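Peroxinectin A (PDB 6ERC) uses hydrogen peroxide at a haem to oxidise phenolic donors, iodide and thiocyanate, as a secreted peroxidase of a social amoeba. Local coordinates at residues H81-S86 / N294-T299; P393-L398 / G451-L456. One frame throughout, in Å; residues are numbered along the deposited sequence.

Interaction 1: residues H81-S86 / N294-T299; sequences HNMALS and NEFTTT. With NA (sodium ion), chain K; HEM (protoporphyrin IX containing Fe), chain F.
Ala84 and Thr297 bring the two backbones nearest, with 6.7 Å between their CA atoms, where the irregular loop 81-86 runs past helical residues 294-299. Direct packing is light: Ala84 CB sits 3.4 Å from Thr297 OG1, and Met83, crossing Phe296 at about a right angle, sets CE 4.0 Å from CE2 of that ring. The haem joins the segments more firmly. The hydroxyls of Ser86 and Thr297 both hydrogen-bond to one propionate oxygen, O2D, with Ser86 OG at 2.9 Å and Thr297 OG1 at 2.8 Å. Thr297 turns OG1 anti to its own backbone N (chi1 -172°), which carries the hydroxyl off the helix to the propionate. The second oxygen, O1D, accepts a weak hydrogen bond from the Ser86 backbone N at 3.3 Å. At the other end of the loop, Asn82 O binds the sodium ion at 2.4 Å, a site completed by Gly147, Tyr149, Asp151 and Asn153. Neighbouring His81 is predicted to be the catalytic proton acceptor. Two hydroxyl hydrogen bonds, with a weak one from a backbone amide, thus hold one propionate among buried residues; Arg213, Arg302, Arg382 and Arg386 also hydrogen-bond the haem, and these neutral donors would add to any charge stabilisation they give.

Interaction 2: residues P393-L398 / G451-L456; sequences PPYNSL and GQTFYL
Leu398 and Thr453 mark the nearest approach of the backbones, 8.6 Å between CA atoms, where the first turn of helix 395-401 faces the first turn of helix 452-467; Pro394 and Gly451 are the respective N-caps. At this spacing the contact is made by side chains, and both touching residues of 393-398 meet the same threonine. The two branches of Thr453 divide the work. Its methyl CG2 lies 4.2 Å from Leu398 CD2, an apolar meeting of branch ends, while its hydroxyl OG1 stands 4.0 Å from Tyr395 CE1, oblique to the ring, a van der Waals approach to an aromatic carbon. The threonine chi1 of -56° accounts for this split, placing OG1 beside the backbone N and CG2 anti to it. Tyr395 has CG anti to its backbone N (chi1 175°), and this extends the ring across the gap towards Thr453. The polar ends are joined through a third residue: Tyr395 OH and Thr453 OG1 are both hydrogen-bonded to OE2 of Glu442, so one carboxylate oxygen serves both helix starts. The buried interface is small, 108 Å² in all, and amounts to helix-to-helix packing away from the haem and metal sites. Around it, helix 435-441 touches both sides, through Ser435 against Leu398 and Leu440 against Phe454, while the Phe454 ring also packs on Ala300 of helix 294-300.

The centres of interactions 1 and 2 lie about 16 Å apart, and helix 294-300, one side of interaction 1, is where they touch. Phe454 CZ comes within 3.7 Å of Thr299 O, and Leu398 CD1 lies 4.3 Å from Glu295 CG, so both segments of interaction 2 pack on that helix. Helix 452-467 also reaches both: it begins in interaction 2, and further along it Phe462 and Thr465 touch Met83. In the chain the contacts follow one another in series, all within the animal haem peroxidase fold. Interaction 1 is a haem-pocket contact centred about 7 Å from the centre of the chain; interaction 2, centred about 19 Å from it, belongs to the helical packing farther out.

Interaction 1: residues H81-S86 / N294-T299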
loop_
_atom_site.group_PDB
_atom_site.type_symbol
_atom_site.label_atom_id
_atom_site.label_comp_id
_atom_site.label_asym_id
_atom_site.label_seq_id
_atom_site.Cartn_x
_atom_site.Cartn_y
_atom_site.Cartn_z
ATOM N N HIS A 81 0.295 0.694 3.675
ATOM C CA HIS A 81 0.056 1.815 4.575
ATOM C C HIS A 81 0.659 1.592 5.958
ATOM O O HIS A 81 0.663 2.525 6.768
ATOM C CB HIS A 81 -1.445 2.084 4.686
ATOM C CG HIS A 81 -2.063 2.580 3.417
ATOM N ND1 HIS A 81 -3.426 2.704 3.248
ATOM C CD2 HIS A 81 -1.504 2.985 2.251
ATOM C CE1 HIS A 81 -3.679 3.162 2.036
ATOM N NE2 HIS A 81 -2.530 3.340 1.409
ATOM N N ASN A 82 1.158 0.391 6.245
ATOM C CA ASN A 82 1.932 0.131 7.451
ATOM C C ASN A 82 3.428 0.333 7.252
ATOM O O ASN A 82 4.189 0.154 8.208
ATOM C CB ASN A 82 1.694 -1.304 7.943
ATOM C CG ASN A 82 0.465 -1.430 8.818
ATOM O OD1 ASN A 82 0.519 -1.174 10.022
ATOM N ND2 ASN A 82 -0.648 -1.842 8.222
ATOM N N MET A 83 3.871 0.703 6.051
ATOM C CA MET A 83 5.294 0.617 5.734
ATOM C C MET A 83 5.872 1.859 5.067
ATOM O O MET A 83 6.990 2.253 5.404
ATOM C CB MET A 83 5.532 -0.606 4.836
ATOM C CG MET A 83 5.169 -1.930 5.487
ATOM S SD MET A 83 5.443 -3.356 4.415
ATOM C CE MET A 83 7.216 -3.291 4.212
ATOM N N ALA A 84 5.162 2.474 4.123
ATOM C CA ALA A 84 5.780 3.515 3.310
ATOM C C ALA A 84 4.781 4.599 2.935
ATOM O O ALA A 84 3.614 4.316 2.655
ATOM C CB ALA A 84 6.384 2.918 2.035
ATOM N N LEU A 85 5.260 5.843 2.920
ATOM C CA LEU A 85 4.505 6.970 2.384
ATOM C C LEU A 85 5.476 7.914 1.693
ATOM O O LEU A 85 6.405 8.422 2.326
ATOM C CB LEU A 85 3.739 7.717 3.479
ATOM C CG LEU A 85 2.983 8.958 2.992
ATOM C CD1 LEU A 85 1.795 8.556 2.134
ATOM C CD2 LEU A 85 2.541 9.825 4.154
ATOM N N SER A 86 5.253 8.156 0.402
ATOM C CA SER A 86 6.073 9.095 -0.363
ATOM C C SER A 86 5.375 10.451 -0.348
ATOM O O SER A 86 4.733 10.873 -1.311
ATOM C CB SER A 86 6.293 8.579 -1.777
ATOM O OG SER A 86 6.997 7.350 -1.758
ATOM N N ASN A 294 13.565 1.980 -2.042
ATOM C CA ASN A 294 12.899 2.878 -2.976
ATOM C C ASN A 294 12.220 2.109 -4.098
ATOM O O ASN A 294 11.145 2.506 -4.562
ATOM C CB ASN A 294 13.908 3.873 -3.546
ATOM C CG ASN A 294 13.272 5.183 -3.939
ATOM O OD1 ASN A 294 12.292 5.213 -4.685
ATOM N ND2 ASN A 294 13.816 6.280 -3.423
ATOM N N GLU A 295 12.818 1.001 -4.535
ATOM C CA GLU A 295 12.235 0.226 -5.623
ATOM C C GLU A 295 11.010 -0.550 -5.162
ATOM O O GLU A 295 10.092 -0.780 -5.956
ATOM C CB GLU A 295 13.273 -0.733 -6.207
ATOM C CG GLU A 295 14.514 -0.055 -6.778
ATOM C CD GLU A 295 15.512 0.352 -5.705
ATOM O OE1 GLU A 295 15.163 0.284 -4.507
ATOM O OE2 GLU A 295 16.647 0.734 -6.061
ATOM N N PHE A 296 10.979 -0.958 -3.891
ATOM C CA PHE A 296 9.845 -1.720 -3.373
ATOM C C PHE A 296 8.565 -0.899 -3.435
ATOM O O PHE A 296 7.581 -1.301 -4.065
ATOM C CB PHE A 296 10.134 -2.167 -1.937
ATOM C CG PHE A 296 8.963 -2.831 -1.253
ATOM C CD1 PHE A 296 8.712 -4.182 -1.430
ATOM C CD2 PHE A 296 8.125 -2.105 -0.421
ATOM C CE1 PHE A 296 7.639 -4.796 -0.799
ATOM C CE2 PHE A 296 7.050 -2.715 0.215
ATOM C CZ PHE A 296 6.810 -4.060 0.025
ATOM N N THR A 297 8.563 0.265 -2.788
ATOM C CA THR A 297 7.345 1.060 -2.714
ATOM C C THR A 297 7.055 1.789 -4.020
ATOM O O THR A 297 5.886 1.950 -4.387
ATOM C CB THR A 297 7.443 2.058 -1.556
ATOM O OG1 THR A 297 6.179 2.703 -1.371
ATOM C CG2 THR A 297 8.508 3.113 -1.811
ATOM N N THR A 298 8.091 2.223 -4.738
ATOM C CA THR A 298 7.876 2.995 -5.956
ATOM C C THR A 298 7.512 2.105 -7.140
ATOM O O THR A 298 6.687 2.492 -7.974
ATOM C CB THR A 298 9.126 3.813 -6.286
ATOM O OG1 THR A 298 9.550 4.539 -5.125
ATOM C CG2 THR A 298 8.840 4.792 -7.416
ATOM N N THR A 299 8.107 0.913 -7.230
ATOM C CA THR A 299 8.001 0.091 -8.434
ATOM C C THR A 299 7.322 -1.244 -8.159
ATOM O O THR A 299 6.213 -1.471 -8.650
ATOM C CB THR A 299 9.394 -0.115 -9.034
ATOM O OG1 THR A 299 10.094 1.136 -9.069
ATOM C CG2 THR A 299 9.290 -0.677 -10.448
HETATM NA NA NA K . 4.839 1.427 10.187
HETATM C CHA HEM F . 0.452 4.557 -3.810
HETATM C CHB HEM F . -4.291 4.786 -4.720
HETATM C CHC HEM F . -4.596 -0.044 -4.232
HETATM C CHD HEM F . 0.195 -0.279 -3.563
HETATM C C1A HEM F . -0.790 5.025 -4.159
HETATM C C2A HEM F . -1.103 6.375 -4.555
HETATM C C3A HEM F . -2.412 6.447 -4.811
HETATM C C4A HEM F . -2.972 5.136 -4.578
HETATM C CMA HEM F . -3.207 7.692 -5.265
HETATM C CAA HEM F . -0.069 7.507 -4.666
HETATM C CBA HEM F . 0.055 7.846 -6.145
HETATM C CGA HEM F . 1.387 8.495 -6.413
HETATM O O1A HEM F . 2.438 7.831 -6.215
HETATM O O2A HEM F . 1.401 9.677 -6.838
HETATM C C1B HEM F . -4.777 3.503 -4.645
HETATM C C2B HEM F . -6.163 3.136 -4.793
HETATM C C3B HEM F . -6.257 1.803 -4.655
HETATM C C4B HEM F . -4.924 1.285 -4.417
HETATM C CMB HEM F . -7.273 4.174 -5.055
HETATM C CAB HEM F . -7.502 0.889 -4.729
HETATM C CBB HEM F . -8.725 1.339 -5.031
HETATM C C1C HEM F . -3.328 -0.540 -4.017
HETATM C C2C HEM F . -2.966 -1.935 -3.838
HETATM C C3C HEM F . -1.630 -1.996 -3.650
HETATM C C4C HEM F . -1.127 -0.641 -3.707
HETATM C CMC HEM F . -4.019 -3.062 -3.886
HETATM C CAC HEM F . -0.654 -3.178 -3.409
HETATM C CBC HEM F . -0.991 -4.466 -3.320
HETATM C C1D HEM F . 0.671 1.009 -3.528
HETATM C C2D HEM F . 2.027 1.402 -3.221
HETATM C C3D HEM F . 2.091 2.735 -3.302
HETATM C C4D HEM F . 0.782 3.234 -3.641
HETATM C CMD HEM F . 3.176 0.425 -2.896
HETATM C CAD HEM F . 3.310 3.638 -3.044
HETATM C CBD HEM F . 3.411 3.758 -1.527
HETATM C CGD HEM F . 3.924 5.119 -1.120
HETATM O O1D HEM F . 3.097 6.060 -1.016
HETATM O O2D HEM F . 5.150 5.274 -0.889
HETATM N NA HEM F . -1.957 4.292 -4.182
HETATM N NB HEM F . -4.047 2.354 -4.416
HETATM N NC HEM F . -2.181 0.218 -3.929
HETATM N ND HEM F . -0.061 2.152 -3.777
HETATM FE FE HEM F . -2.036 2.255 -4.037
#

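Interaction 2: residues P393-L398 / G451-L456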
loop_
_atom_site.group_PDB
_atom_site.type_symbol
_atom_site.label_atom_id
_atom_site.label_comp_id
_atom_site.label_asym_id
_atom_site.label_seq_id
_atom_site.Cartn_x
_atom_site.Cartn_y
_atom_site.Cartn_z
ATOM N N PRO A 393 15.964 3.091 -12.230
ATOM C CA PRO A 393 16.674 2.754 -13.470
ATOM C C PRO A 393 15.746 2.113 -14.484
ATOM O O PRO A 393 14.636 1.678 -14.140
ATOM C CB PRO A 393 17.751 1.763 -13.002
ATOM C CG PRO A 393 17.955 2.076 -11.582
ATOM C CD PRO A 393 16.613 2.486 -11.055
ATOM N N PRO A 394 16.163 2.038 -15.748
ATOM C CA PRO A 394 15.366 1.320 -16.748
ATOM C C PRO A 394 15.249 -0.165 -16.432
ATOM O O PRO A 394 16.020 -0.733 -15.657
ATOM C CB PRO A 394 16.142 1.550 -18.049
ATOM C CG PRO A 394 16.909 2.798 -17.813
ATOM C CD PRO A 394 17.268 2.791 -16.365
ATOM N N TYR A 395 14.264 -0.795 -17.076
ATOM C CA TYR A 395 13.952 -2.200 -16.833
ATOM C C TYR A 395 15.207 -3.070 -16.867
ATOM O O TYR A 395 15.510 -3.783 -15.905
ATOM C CB TYR A 395 12.924 -2.669 -17.867
ATOM C CG TYR A 395 12.580 -4.141 -17.813
ATOM C CD1 TYR A 395 11.960 -4.694 -16.698
ATOM C CD2 TYR A 395 12.849 -4.973 -18.893
ATOM C CE1 TYR A 395 11.637 -6.037 -16.656
ATOM C CE2 TYR A 395 12.529 -6.314 -18.861
ATOM C CZ TYR A 395 11.923 -6.843 -17.743
ATOM O OH TYR A 395 11.606 -8.183 -17.713
ATOM N N ASN A 396 15.954 -3.023 -17.973
ATOM C CA ASN A 396 17.124 -3.887 -18.097
ATOM C C ASN A 396 18.240 -3.476 -17.144
ATOM O O ASN A 396 19.012 -4.330 -16.694
ATOM C CB ASN A 396 17.637 -3.891 -19.539
ATOM C CG ASN A 396 17.326 -5.191 -20.270
ATOM O OD1 ASN A 396 17.034 -6.214 -19.651
ATOM N ND2 ASN A 396 17.401 -5.156 -21.596
ATOM N N SER A 397 18.353 -2.183 -16.825
ATOM C CA SER A 397 19.357 -1.757 -15.855
ATOM C C SER A 397 19.033 -2.286 -14.463
ATOM O O SER A 397 19.929 -2.730 -13.737
ATOM C CB SER A 397 19.457 -0.233 -15.834
ATOM O OG SER A 397 20.443 0.194 -14.909
ATOM N N LEU A 398 17.758 -2.247 -14.075
ATOM C CA LEU A 398 17.364 -2.764 -12.769
ATOM C C LEU A 398 17.687 -4.248 -12.652
ATOM O O LEU A 398 18.261 -4.693 -11.651
ATOM C CB LEU A 398 15.872 -2.516 -12.540
ATOM C CG LEU A 398 15.284 -3.038 -11.227
ATOM C CD1 LEU A 398 15.979 -2.402 -10.034
ATOM C CD2 LEU A 398 13.791 -2.774 -11.179
ATOM N N GLY A 451 5.795 -11.155 -11.602
ATOM C CA GLY A 451 6.906 -11.602 -12.410
ATOM C C GLY A 451 8.173 -11.778 -11.595
ATOM O O GLY A 451 8.244 -11.472 -10.404
ATOM N N GLN A 452 9.204 -12.284 -12.274
ATOM C CA GLN A 452 10.479 -12.543 -11.615
ATOM C C GLN A 452 11.035 -11.278 -10.973
ATOM O O GLN A 452 11.487 -11.299 -9.823
ATOM C CB GLN A 452 11.472 -13.113 -12.625
ATOM C CG GLN A 452 12.804 -13.524 -12.027
ATOM C CD GLN A 452 13.844 -13.815 -13.087
ATOM O OE1 GLN A 452 13.972 -13.079 -14.067
ATOM N NE2 GLN A 452 14.591 -14.896 -12.900
ATOM N N THR A 453 11.017 -10.164 -11.704
ATOM C CA THR A 453 11.620 -8.938 -11.196
ATOM C C THR A 453 10.902 -8.455 -9.941
ATOM O O THR A 453 11.518 -8.278 -8.884
ATOM C CB THR A 453 11.604 -7.861 -12.280
ATOM O OG1 THR A 453 12.276 -8.353 -13.444
ATOM C CG2 THR A 453 12.305 -6.601 -11.795
ATOM N N PHE A 454 9.591 -8.228 -10.041
ATOM C CA PHE A 454 8.829 -7.792 -8.876
ATOM C C PHE A 454 8.920 -8.813 -7.747
ATOM O O PHE A 454 8.992 -8.445 -6.570
ATOM C CB PHE A 454 7.370 -7.546 -9.270
ATOM C CG PHE A 454 7.142 -6.263 -10.035
ATOM C CD1 PHE A 454 8.201 -5.460 -10.428
ATOM C CD2 PHE A 454 5.854 -5.858 -10.346
ATOM C CE1 PHE A 454 7.977 -4.283 -11.119
ATOM C CE2 PHE A 454 5.627 -4.684 -11.038
ATOM C CZ PHE A 454 6.690 -3.896 -11.423
ATOM N N TYR A 455 8.924 -10.103 -8.089
ATOM C CA TYR A 455 9.081 -11.146 -7.081
ATOM C C TYR A 455 10.338 -10.918 -6.249
ATOM O O TYR A 455 10.305 -10.981 -5.015
ATOM C CB TYR A 455 9.131 -12.510 -7.768
ATOM C CG TYR A 455 9.247 -13.699 -6.844
ATOM C CD1 TYR A 455 10.467 -14.059 -6.291
ATOM C CD2 TYR A 455 8.139 -14.479 -6.551
ATOM C CE1 TYR A 455 10.577 -15.152 -5.458
ATOM C CE2 TYR A 455 8.240 -15.574 -5.719
ATOM C CZ TYR A 455 9.460 -15.908 -5.176
ATOM O OH TYR A 455 9.564 -17.002 -4.346
ATOM N N LEU A 456 11.462 -10.648 -6.917
ATOM C CA LEU A 456 12.730 -10.505 -6.211
ATOM C C LEU A 456 12.723 -9.282 -5.301
ATOM O O LEU A 456 13.223 -9.341 -4.172
ATOM C CB LEU A 456 13.876 -10.425 -7.218
ATOM C CG LEU A 456 15.292 -10.660 -6.683
ATOM C CD1 LEU A 456 16.178 -11.213 -7.787
ATOM C CD2 LEU A 456 15.896 -9.385 -6.111
#